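Local atomic coordinates of carbohydrate binding module (Ruminococcus flavefaciens, PDB entry 4V1K), a protein that probably binds plant cell-wall polysaccharide as a carbohydrate-binding module of a family 9 glycoside hydrolase, Cel9A, from a cellulosome. Residues A[3-11]-A[28-39]; A[53-64]-A[108-119]. All coordinates share one frame; numbering follows the deposited sequence.

Interaction 1 (A[3-11]-A[28-39]); sequences SDGYTIKPN and FSYKDFGISSSE
The phenol of Y6 and the aliphatic branches of I8 carry this contact, the first by a polar bond as well as packing, the second by packing alone. The hydrogen bond comes first: Y6 OH donates to E39 OE1 at 2.6 Å, on the syn lone pair of that oxygen. The carboxylate lies at the ring edge, its plane turned 69° from that of the phenol. E39 OE1 accepts a second bond on its anti side from S36 N, 3.0 Å away, so a single oxygen is gripped by two donors. E39 reaches the phenol because its chain runs extended beyond CG (chi2 172°), and the type I turn from S36 to E39 sets its start.

CH-pi contacts form the second group. I35 CA sits over one face of the Y6 ring, toward its rim, and the backbone of G34 lies over the same face. The positive phi of G34 (87°) would jam a side chain against the preceding carbonyl, which calls for glycine. I8 CG2 stands above the centre of the F33 ring, 3.9 Å from its centroid. A branched isoleucine suits this place, since CG2 lies over the ring face while CG1 and CD1 run along its CE2-CZ side toward F28, CD1 reaching F33 CZ at 3.6 Å.

Plain apolar packing completes the set. I8 CD1 also meets F28 CD1 at 3.8 Å, and P10 CG lies 3.7 Å from F28 CE1, its compact ring crossing the phenylalanine at about a right angle.

The backbone of Y6 and I8 bonds to strand 121-131, while the side chains of the same residues turn to 28-39. The chemistry therefore implies an edge strand of the sandwich seated by the apolar parts of Y6, I8 and P10, and held near the N-terminus by one carboxylate oxygen that accepts from Y6 across the contact and from S36 beside it.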
loop_
_atom_site.group_PDB
_atom_site.type_symbol
_atom_site.label_atom_id
_atom_site.label_comp_id
_atom_site.label_asym_id
_atom_site.label_seq_id
_atom_site.Cartn_x
_atom_site.Cartn_y
_atom_site.Cartn_z
ATOM N N SER A 3 13.369 -6.913 14.326
ATOM C CA SER A 3 11.904 -6.729 14.169
ATOM C C SER A 3 11.416 -7.543 12.955
ATOM O O SER A 3 12.150 -7.733 11.997
ATOM C CB SER A 3 11.643 -5.217 13.903
ATOM O OG SER A 3 10.237 -4.820 13.834
ATOM N N ASP A 4 10.175 -8.009 13.007
ATOM C CA ASP A 4 9.534 -8.711 11.896
ATOM C C ASP A 4 8.394 -7.943 11.217
ATOM O O ASP A 4 7.827 -8.394 10.221
ATOM C CB ASP A 4 9.064 -10.087 12.364
ATOM C CG ASP A 4 10.237 -10.935 12.876
ATOM O OD1 ASP A 4 11.288 -10.999 12.172
ATOM O OD2 ASP A 4 10.158 -11.508 13.976
ATOM N N GLY A 5 8.068 -6.767 11.738
ATOM C CA GLY A 5 7.074 -5.930 11.114
ATOM C C GLY A 5 6.942 -4.576 11.751
ATOM O O GLY A 5 7.311 -4.377 12.906
ATOM N N TYR A 6 6.404 -3.656 10.975
ATOM C CA TYR A 6 6.199 -2.279 11.389
ATOM C C TYR A 6 4.788 -1.868 10.956
ATOM O O TYR A 6 4.340 -2.200 9.852
ATOM C CB TYR A 6 7.197 -1.344 10.702
ATOM C CG TYR A 6 8.638 -1.588 10.981
ATOM C CD1 TYR A 6 9.216 -1.044 12.092
ATOM C CD2 TYR A 6 9.440 -2.285 10.101
ATOM C CE1 TYR A 6 10.562 -1.222 12.377
ATOM C CE2 TYR A 6 10.780 -2.471 10.360
ATOM C CZ TYR A 6 11.337 -1.937 11.514
ATOM O OH TYR A 6 12.662 -2.082 11.780
ATOM N N THR A 7 4.139 -1.041 11.777
ATOM C CA THR A 7 2.814 -0.559 11.472
ATOM C C THR A 7 2.723 0.966 11.613
ATOM O O THR A 7 3.333 1.540 12.540
ATOM C CB THR A 7 1.794 -1.191 12.463
ATOM O OG1 THR A 7 1.805 -2.620 12.313
ATOM C CG2 THR A 7 0.363 -0.669 12.210
ATOM N N ILE A 8 1.983 1.602 10.696
ATOM C CA ILE A 8 1.530 2.982 10.889
ATOM C C ILE A 8 -0.000 3.035 10.969
ATOM O O ILE A 8 -0.678 2.194 10.360
ATOM C CB ILE A 8 2.052 3.980 9.802
ATOM C CG1 ILE A 8 1.582 3.571 8.399
ATOM C CG2 ILE A 8 3.578 4.111 9.889
ATOM C CD1 ILE A 8 1.879 4.593 7.324
ATOM N N LYS A 9 -0.513 4.042 11.689
ATOM C CA LYS A 9 -1.966 4.248 11.837
ATOM C C LYS A 9 -2.352 5.633 11.313
ATOM O O LYS A 9 -2.445 6.612 12.088
ATOM C CB LYS A 9 -2.394 4.068 13.297
ATOM C CG LYS A 9 -2.492 2.617 13.748
ATOM C CD LYS A 9 -2.982 2.561 15.190
ATOM C CE LYS A 9 -3.679 1.260 15.558
ATOM N NZ LYS A 9 -2.755 0.192 16.040
ATOM N N PRO A 10 -2.587 5.731 9.976
ATOM C CA PRO A 10 -2.779 7.093 9.427
ATOM C C PRO A 10 -4.181 7.674 9.632
ATOM O O PRO A 10 -4.344 8.885 9.506
ATOM C CB PRO A 10 -2.503 6.939 7.944
ATOM C CG PRO A 10 -2.333 5.515 7.664
ATOM C CD PRO A 10 -2.427 4.711 8.926
ATOM N N ASN A 11 -5.170 6.830 9.922
ATOM C CA ASN A 11 -6.578 7.282 10.078
ATOM C C ASN A 11 -6.963 8.209 8.929
ATOM O O ASN A 11 -7.449 9.349 9.133
ATOM C CB ASN A 11 -6.798 7.989 11.430
ATOM C CG ASN A 11 -8.280 8.211 11.757
ATOM O OD1 ASN A 11 -9.146 7.398 11.411
ATOM N ND2 ASN A 11 -8.576 9.317 12.449
ATOM N N PHE A 28 2.633 6.738 1.270
ATOM C CA PHE A 28 3.149 6.745 2.640
ATOM C C PHE A 28 4.662 6.644 2.616
ATOM O O PHE A 28 5.232 5.759 1.971
ATOM C CB PHE A 28 2.547 5.616 3.465
ATOM C CG PHE A 28 1.056 5.617 3.469
ATOM C CD1 PHE A 28 0.362 6.418 4.384
ATOM C CD2 PHE A 28 0.342 4.852 2.553
ATOM C CE1 PHE A 28 -1.016 6.445 4.386
ATOM C CE2 PHE A 28 -1.040 4.896 2.557
ATOM C CZ PHE A 28 -1.703 5.690 3.468
ATOM N N SER A 29 5.324 7.597 3.268
ATOM C CA SER A 29 6.775 7.620 3.315
ATOM C C SER A 29 7.303 6.465 4.184
ATOM O O SER A 29 6.833 6.255 5.311
ATOM C CB SER A 29 7.298 8.973 3.873
ATOM O OG SER A 29 6.852 10.104 3.115
ATOM N N TYR A 30 8.298 5.727 3.681
ATOM C CA TYR A 30 8.877 4.642 4.476
ATOM C C TYR A 30 9.459 5.143 5.818
ATOM O O TYR A 30 9.422 4.407 6.810
ATOM C CB TYR A 30 9.934 3.886 3.697
ATOM C CG TYR A 30 9.357 2.939 2.650
ATOM C CD1 TYR A 30 8.568 1.811 3.024
ATOM C CD2 TYR A 30 9.642 3.121 1.299
ATOM C CE1 TYR A 30 8.060 0.928 2.067
ATOM C CE2 TYR A 30 9.156 2.232 0.346
ATOM C CZ TYR A 30 8.372 1.141 0.719
ATOM O OH TYR A 30 7.897 0.238 -0.238
ATOM N N LYS A 31 9.962 6.374 5.852
ATOM C CA LYS A 31 10.514 6.898 7.082
ATOM C C LYS A 31 9.477 6.943 8.234
ATOM O O LYS A 31 9.855 6.882 9.427
ATOM C CB LYS A 31 11.166 8.269 6.857
ATOM C CG LYS A 31 10.214 9.381 6.512
ATOM C CD LYS A 31 10.912 10.732 6.528
ATOM C CE LYS A 31 10.157 11.762 5.683
ATOM N NZ LYS A 31 10.963 13.012 5.506
ATOM N N ASP A 32 8.179 6.993 7.892
ATOM C CA ASP A 32 7.129 7.012 8.908
ATOM C C ASP A 32 7.040 5.688 9.674
ATOM O O ASP A 32 6.536 5.666 10.825
ATOM C CB ASP A 32 5.757 7.318 8.322
ATOM C CG ASP A 32 5.606 8.781 7.803
ATOM O OD1 ASP A 32 6.544 9.576 7.819
ATOM O OD2 ASP A 32 4.484 9.116 7.371
ATOM N N PHE A 33 7.531 4.608 9.058
ATOM C CA PHE A 33 7.503 3.282 9.694
ATOM C C PHE A 33 8.686 3.033 10.631
ATOM O O PHE A 33 8.573 2.242 11.557
ATOM C CB PHE A 33 7.525 2.175 8.642
ATOM C CG PHE A 33 6.285 2.101 7.784
ATOM C CD1 PHE A 33 6.140 2.931 6.666
ATOM C CD2 PHE A 33 5.272 1.196 8.072
ATOM C CE1 PHE A 33 5.002 2.877 5.876
ATOM C CE2 PHE A 33 4.154 1.106 7.263
ATOM C CZ PHE A 33 4.005 1.949 6.176
ATOM N N GLY A 34 9.836 3.646 10.358
ATOM C CA GLY A 34 11.045 3.416 11.148
ATOM C C GLY A 34 11.884 2.227 10.698
ATOM O O GLY A 34 12.746 1.771 11.442
ATOM N N ILE A 35 11.604 1.741 9.489
ATOM C CA ILE A 35 12.304 0.621 8.853
ATOM C C ILE A 35 13.774 0.917 8.550
ATOM O O ILE A 35 14.109 2.019 8.096
ATOM C CB ILE A 35 11.535 0.122 7.583
ATOM C CG1 ILE A 35 12.170 -1.132 6.990
ATOM C CG2 ILE A 35 11.419 1.194 6.516
ATOM C CD1 ILE A 35 11.277 -1.847 6.002
ATOM N N SER A 36 14.637 -0.071 8.805
ATOM C CA SER A 36 16.054 0.002 8.457
ATOM C C SER A 36 16.288 -0.489 7.017
ATOM O O SER A 36 15.572 -1.356 6.503
ATOM C CB SER A 36 16.880 -0.894 9.416
ATOM O OG SER A 36 18.208 -1.111 8.947
ATOM N N SER A 37 17.319 0.028 6.380
ATOM C CA SER A 37 17.653 -0.401 5.025
ATOM C C SER A 37 18.231 -1.835 5.001
ATOM O O SER A 37 18.367 -2.417 3.946
ATOM C CB SER A 37 18.607 0.600 4.378
ATOM O OG SER A 37 19.836 0.652 5.067
ATOM N N SER A 38 18.536 -2.414 6.160
ATOM C CA SER A 38 18.956 -3.840 6.225
ATOM C C SER A 38 17.791 -4.819 6.050
ATOM O O SER A 38 17.998 -5.991 5.778
ATOM C CB SER A 38 19.654 -4.143 7.554
ATOM O OG SER A 38 18.761 -4.044 8.649
ATOM N N GLU A 39 16.569 -4.316 6.184
ATOM C CA GLU A 39 15.378 -5.166 6.246
ATOM C C GLU A 39 14.727 -5.370 4.855
ATOM O O GLU A 39 14.747 -4.469 4.049
ATOM C CB GLU A 39 14.425 -4.606 7.323
ATOM C CG GLU A 39 15.094 -4.676 8.697
ATOM C CD GLU A 39 14.364 -4.009 9.811
ATOM O OE1 GLU A 39 13.916 -2.846 9.662
ATOM O OE2 GLU A 39 14.301 -4.643 10.872
#

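Interaction 2 (A[53-64]-A[108-119]); sequences NIGKYVGQFGTS and GEIKFGVWWIDC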
loop_
_atom_site.group_PDB
_atom_site.type_symbol
_atom_site.label_atom_id
_atom_site.label_comp_id
_atom_site.label_asym_id
_atom_site.label_seq_id
_atom_site.Cartn_x
_atom_site.Cartn_y
_atom_site.Cartn_z
ATOM N N ASN A 53 -21.030 -2.101 4.125
ATOM C CA ASN A 53 -20.245 -3.199 3.533
ATOM C C ASN A 53 -19.387 -2.676 2.377
ATOM O O ASN A 53 -19.857 -1.929 1.521
ATOM C CB ASN A 53 -21.148 -4.357 3.083
ATOM C CG ASN A 53 -21.810 -5.064 4.266
ATOM O OD1 ASN A 53 -21.357 -4.949 5.413
ATOM N ND2 ASN A 53 -22.879 -5.797 3.996
ATOM N N ILE A 54 -18.127 -3.079 2.352
ATOM C CA ILE A 54 -17.167 -2.502 1.431
ATOM C C ILE A 54 -17.297 -3.014 0.007
ATOM O O ILE A 54 -17.241 -2.225 -0.925
ATOM C CB ILE A 54 -15.732 -2.703 1.973
ATOM C CG1 ILE A 54 -15.540 -1.771 3.175
ATOM C CG2 ILE A 54 -14.680 -2.425 0.899
ATOM C CD1 ILE A 54 -14.359 -2.090 4.032
ATOM N N GLY A 55 -17.456 -4.320 -0.160
ATOM C CA GLY A 55 -17.488 -4.918 -1.486
ATOM C C GLY A 55 -16.124 -5.030 -2.130
ATOM O O GLY A 55 -15.132 -5.269 -1.438
ATOM N N LYS A 56 -16.083 -4.902 -3.459
ATOM C CA LYS A 56 -14.850 -5.112 -4.203
ATOM C C LYS A 56 -13.951 -3.883 -4.293
ATOM O O LYS A 56 -14.403 -2.758 -4.571
ATOM C CB LYS A 56 -15.125 -5.629 -5.615
ATOM C CG LYS A 56 -15.122 -7.149 -5.655
ATOM C CD LYS A 56 -15.207 -7.692 -7.071
ATOM C CE LYS A 56 -16.604 -7.655 -7.626
ATOM N NZ LYS A 56 -17.527 -8.601 -6.937
ATOM N N TYR A 57 -12.682 -4.154 -4.075
ATOM C CA TYR A 57 -11.551 -3.267 -4.373
ATOM C C TYR A 57 -10.806 -3.826 -5.581
ATOM O O TYR A 57 -10.591 -5.027 -5.659
ATOM C CB TYR A 57 -10.584 -3.238 -3.165
ATOM C CG TYR A 57 -9.146 -2.827 -3.465
ATOM C CD1 TYR A 57 -8.754 -1.481 -3.457
ATOM C CD2 TYR A 57 -8.175 -3.779 -3.760
ATOM C CE1 TYR A 57 -7.449 -1.115 -3.742
ATOM C CE2 TYR A 57 -6.862 -3.425 -4.067
ATOM C CZ TYR A 57 -6.492 -2.102 -4.036
ATOM O OH TYR A 57 -5.169 -1.802 -4.318
ATOM N N VAL A 58 -10.367 -2.940 -6.472
ATOM C CA VAL A 58 -9.450 -3.279 -7.548
ATOM C C VAL A 58 -8.355 -2.230 -7.524
ATOM O O VAL A 58 -8.629 -1.027 -7.498
ATOM C CB VAL A 58 -10.117 -3.267 -8.924
ATOM C CG1 VAL A 58 -9.123 -3.666 -10.013
ATOM C CG2 VAL A 58 -11.336 -4.174 -8.958
ATOM N N GLY A 59 -7.101 -2.669 -7.538
ATOM C CA GLY A 59 -5.982 -1.717 -7.520
ATOM C C GLY A 59 -4.637 -2.401 -7.609
ATOM O O GLY A 59 -4.551 -3.555 -7.945
ATOM N N GLN A 60 -3.582 -1.638 -7.351
ATOM C CA GLN A 60 -2.203 -2.091 -7.480
ATOM C C GLN A 60 -1.367 -1.286 -6.519
ATOM O O GLN A 60 -1.708 -0.134 -6.208
ATOM C CB GLN A 60 -1.640 -1.787 -8.884
ATOM C CG GLN A 60 -1.903 -2.791 -9.921
ATOM C CD GLN A 60 -1.411 -2.396 -11.271
ATOM O OE1 GLN A 60 -2.093 -1.678 -11.964
ATOM N NE2 GLN A 60 -0.261 -2.921 -11.687
ATOM N N PHE A 61 -0.252 -1.882 -6.098
ATOM C CA PHE A 61 0.754 -1.182 -5.288
ATOM C C PHE A 61 1.952 -0.777 -6.143
ATOM O O PHE A 61 2.331 -1.467 -7.095
ATOM C CB PHE A 61 1.258 -2.039 -4.117
ATOM C CG PHE A 61 0.229 -2.275 -3.034
ATOM C CD1 PHE A 61 -0.878 -3.085 -3.254
ATOM C CD2 PHE A 61 0.373 -1.698 -1.798
ATOM C CE1 PHE A 61 -1.808 -3.309 -2.253
ATOM C CE2 PHE A 61 -0.539 -1.928 -0.786
ATOM C CZ PHE A 61 -1.651 -2.741 -1.008
ATOM N N GLY A 62 2.554 0.359 -5.769
ATOM C CA GLY A 62 3.834 0.768 -6.319
ATOM C C GLY A 62 4.810 1.167 -5.222
ATOM O O GLY A 62 4.404 1.473 -4.099
ATOM N N THR A 63 6.089 1.198 -5.561
ATOM C CA THR A 63 7.124 1.582 -4.607
ATOM C C THR A 63 8.299 2.285 -5.275
ATOM O O THR A 63 8.706 1.965 -6.403
ATOM C CB THR A 63 7.632 0.351 -3.806
ATOM O OG1 THR A 63 8.638 0.728 -2.849
ATOM C CG2 THR A 63 8.201 -0.715 -4.750
ATOM N N SER A 64 8.884 3.227 -4.524
ATOM C CA SER A 64 10.212 3.714 -4.849
ATOM C C SER A 64 11.219 2.538 -4.852
ATOM O O SER A 64 11.133 1.657 -4.006
ATOM C CB SER A 64 10.687 4.756 -3.821
ATOM O OG SER A 64 9.813 5.879 -3.797
ATOM N N GLY A 108 11.767 7.801 -0.032
ATOM C CA GLY A 108 11.060 6.719 -0.690
ATOM C C GLY A 108 9.686 6.460 -0.079
ATOM O O GLY A 108 9.507 6.581 1.149
ATOM N N GLU A 109 8.757 6.024 -0.929
ATOM C CA GLU A 109 7.368 5.784 -0.554
ATOM C C GLU A 109 6.838 4.420 -1.033
ATOM O O GLU A 109 7.231 3.928 -2.107
ATOM C CB GLU A 109 6.433 6.857 -1.166
ATOM C CG GLU A 109 6.663 8.263 -0.638
ATOM C CD GLU A 109 5.707 9.306 -1.155
ATOM O OE1 GLU A 109 4.683 8.954 -1.782
ATOM O OE2 GLU A 109 5.962 10.505 -0.867
ATOM N N ILE A 110 5.856 3.907 -0.276
ATOM C CA ILE A 110 4.941 2.885 -0.723
ATOM C C ILE A 110 3.644 3.573 -1.135
ATOM O O ILE A 110 3.152 4.480 -0.433
ATOM C CB ILE A 110 4.726 1.785 0.379
ATOM C CG1 ILE A 110 3.813 0.659 -0.109
ATOM C CG2 ILE A 110 4.144 2.369 1.676
ATOM C CD1 ILE A 110 4.426 -0.230 -1.146
ATOM N N LYS A 111 3.099 3.163 -2.278
ATOM C CA LYS A 111 1.883 3.778 -2.861
ATOM C C LYS A 111 0.765 2.730 -3.028
ATOM O O LYS A 111 0.987 1.648 -3.585
ATOM C CB LYS A 111 2.217 4.464 -4.192
ATOM C CG LYS A 111 3.252 5.578 -4.049
ATOM C CD LYS A 111 2.845 6.855 -4.732
ATOM C CE LYS A 111 3.949 7.875 -4.666
ATOM N NZ LYS A 111 3.374 9.221 -4.416
ATOM N N PHE A 112 -0.411 3.067 -2.506
ATOM C CA PHE A 112 -1.618 2.220 -2.516
ATOM C C PHE A 112 -2.558 2.778 -3.573
ATOM O O PHE A 112 -3.150 3.859 -3.406
ATOM C CB PHE A 112 -2.249 2.254 -1.117
ATOM C CG PHE A 112 -3.605 1.602 -1.006
ATOM C CD1 PHE A 112 -3.779 0.263 -1.311
ATOM C CD2 PHE A 112 -4.688 2.321 -0.510
ATOM C CE1 PHE A 112 -5.024 -0.341 -1.148
ATOM C CE2 PHE A 112 -5.927 1.730 -0.365
ATOM C CZ PHE A 112 -6.082 0.404 -0.682
ATOM N N GLY A 113 -2.641 2.072 -4.688
ATOM C CA GLY A 113 -3.458 2.491 -5.819
ATOM C C GLY A 113 -4.878 1.940 -5.695
ATOM O O GLY A 113 -5.077 0.733 -5.456
ATOM N N VAL A 114 -5.862 2.817 -5.861
ATOM C CA VAL A 114 -7.271 2.433 -5.839
ATOM C C VAL A 114 -7.881 2.710 -7.211
ATOM O O VAL A 114 -8.206 3.859 -7.549
ATOM C CB VAL A 114 -8.074 3.190 -4.731
ATOM C CG1 VAL A 114 -9.496 2.632 -4.637
ATOM C CG2 VAL A 114 -7.396 3.055 -3.380
ATOM N N TRP A 115 -8.005 1.670 -8.027
ATOM C CA TRP A 115 -8.611 1.847 -9.361
ATOM C C TRP A 115 -10.147 1.843 -9.304
ATOM O O TRP A 115 -10.806 2.501 -10.128
ATOM C CB TRP A 115 -8.117 0.761 -10.319
ATOM C CG TRP A 115 -6.618 0.574 -10.507
ATOM C CD1 TRP A 115 -6.023 -0.551 -11.049
ATOM C CD2 TRP A 115 -5.536 1.479 -10.205
ATOM N NE1 TRP A 115 -4.669 -0.407 -11.090
ATOM C CE2 TRP A 115 -4.332 0.818 -10.579
ATOM C CE3 TRP A 115 -5.447 2.762 -9.621
ATOM C CZ2 TRP A 115 -3.057 1.419 -10.439
ATOM C CZ3 TRP A 115 -4.181 3.349 -9.487
ATOM C CH2 TRP A 115 -3.004 2.658 -9.873
ATOM N N TRP A 116 -10.698 1.134 -8.318
ATOM C CA TRP A 116 -12.146 1.071 -8.073
ATOM C C TRP A 116 -12.377 0.573 -6.679
ATOM O O TRP A 116 -11.624 -0.263 -6.202
ATOM C CB TRP A 116 -12.820 0.101 -9.023
ATOM C CG TRP A 116 -14.316 0.021 -8.877
ATOM C CD1 TRP A 116 -15.037 -0.959 -8.228
ATOM C CD2 TRP A 116 -15.277 0.949 -9.397
ATOM N NE1 TRP A 116 -16.382 -0.681 -8.319
ATOM C CE2 TRP A 116 -16.546 0.494 -9.022
ATOM C CE3 TRP A 116 -15.174 2.144 -10.108
ATOM C CZ2 TRP A 116 -17.708 1.167 -9.388
ATOM C CZ3 TRP A 116 -16.342 2.821 -10.454
ATOM C CH2 TRP A 116 -17.588 2.325 -10.095
ATOM N N ILE A 117 -13.406 1.078 -6.016
ATOM C CA ILE A 117 -13.885 0.435 -4.796
ATOM C C ILE A 117 -15.403 0.646 -4.764
ATOM O O ILE A 117 -15.885 1.743 -5.071
ATOM C CB ILE A 117 -13.131 0.957 -3.526
ATOM C CG1 ILE A 117 -13.517 0.146 -2.280
ATOM C CG2 ILE A 117 -13.338 2.450 -3.339
ATOM C CD1 ILE A 117 -12.558 0.284 -1.116
ATOM N N ASP A 118 -16.159 -0.401 -4.407
ATOM C CA ASP A 118 -17.624 -0.354 -4.471
ATOM C C ASP A 118 -18.163 0.671 -3.453
ATOM O O ASP A 118 -18.935 1.532 -3.795
ATOM C CB ASP A 118 -18.211 -1.726 -4.195
ATOM C CG ASP A 118 -18.201 -2.677 -5.404
ATOM O OD1 ASP A 118 -18.227 -2.228 -6.579
ATOM O OD2 ASP A 118 -18.189 -3.918 -5.164
ATOM N N CYS A 119 -17.719 0.600 -2.213
ATOM C CA CYS A 119 -18.103 1.582 -1.196
ATOM C C CYS A 119 -17.228 2.831 -1.388
ATOM O O CYS A 119 -15.999 2.764 -1.257
ATOM C CB CYS A 119 -17.896 0.987 0.189
ATOM S SG CYS A 119 -18.249 2.119 1.540
#
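W115 lies with its indole over the backbone of strand 55-64: G59 CA is 3.8 Å from the centroid of the five-membered ring, 16° off its normal. Glycine is apt at G59, whose bare CA lies against the indole and where a CB would strike G113 O. With CG anti to the carbonyl carbon (chi1 -55°), the indole reaches along the strand to Q60, and NE1 donates to Q60 OE1 at 3.0 Å. The oxygen lies in the indole plane and offers a lone pair, while the amide stands almost perpendicular to the ring; Q60 NE2 bonds to G76 O, which fixes the amide's rotation. A leucine in place of W115 would probably leave Q60 OE1 without its indole donor and uncover the backbone at G59.

On the face that carries Y57, F61 and F112, three rings form a cluster. Y57 CG is anti to the backbone N (chi1 158°), directing the ring along the strand until OH donates to G113 O, 2.8 Å away. The Y57 and F112 planes are nearly parallel but slid apart, with CE1 to CE1 at 3.6 Å; F61 CZ meets F112 CD1 obliquely at 3.7 Å.

At the far end, D118 OD2 accepts from K56 N at 2.9 Å. Within 108-119, W116 NE1 donates to D118 OD1, nearly in the indole plane, which limits the turning of this exposed ring. S64 OG accepts the N-H of E109 at the opposite end.

V58 O accepts from both W115 N and W116 N, the mark of a classic beta bulge, here interrupting antiparallel strands of a beta-sandwich, the fold of many carbohydrate-binding modules.

Overall arrangement
Interaction 1 is a surface contact, whereas 53-64 with 108-119 lies nearer the centre of the chain and is partly buried. The first joins edge strand 5-15 of the four-stranded sheet to the end of strand 25-29 and the loop after it; the second pairs neighbouring strands within the other sheet. Their chemistry differs accordingly: interaction 1 works through side chains, with a single hydrogen bond across it, while interaction 2 rests on repeated backbone bonds, with aromatic side chains packed on both faces. The two regions meet where strand 25-29 borders strand 109-114: F28 N lies 2.9 Å from I110 O, and Y30 OH lies 2.8 Å from T63 OG1, both probable hydrogen bonds.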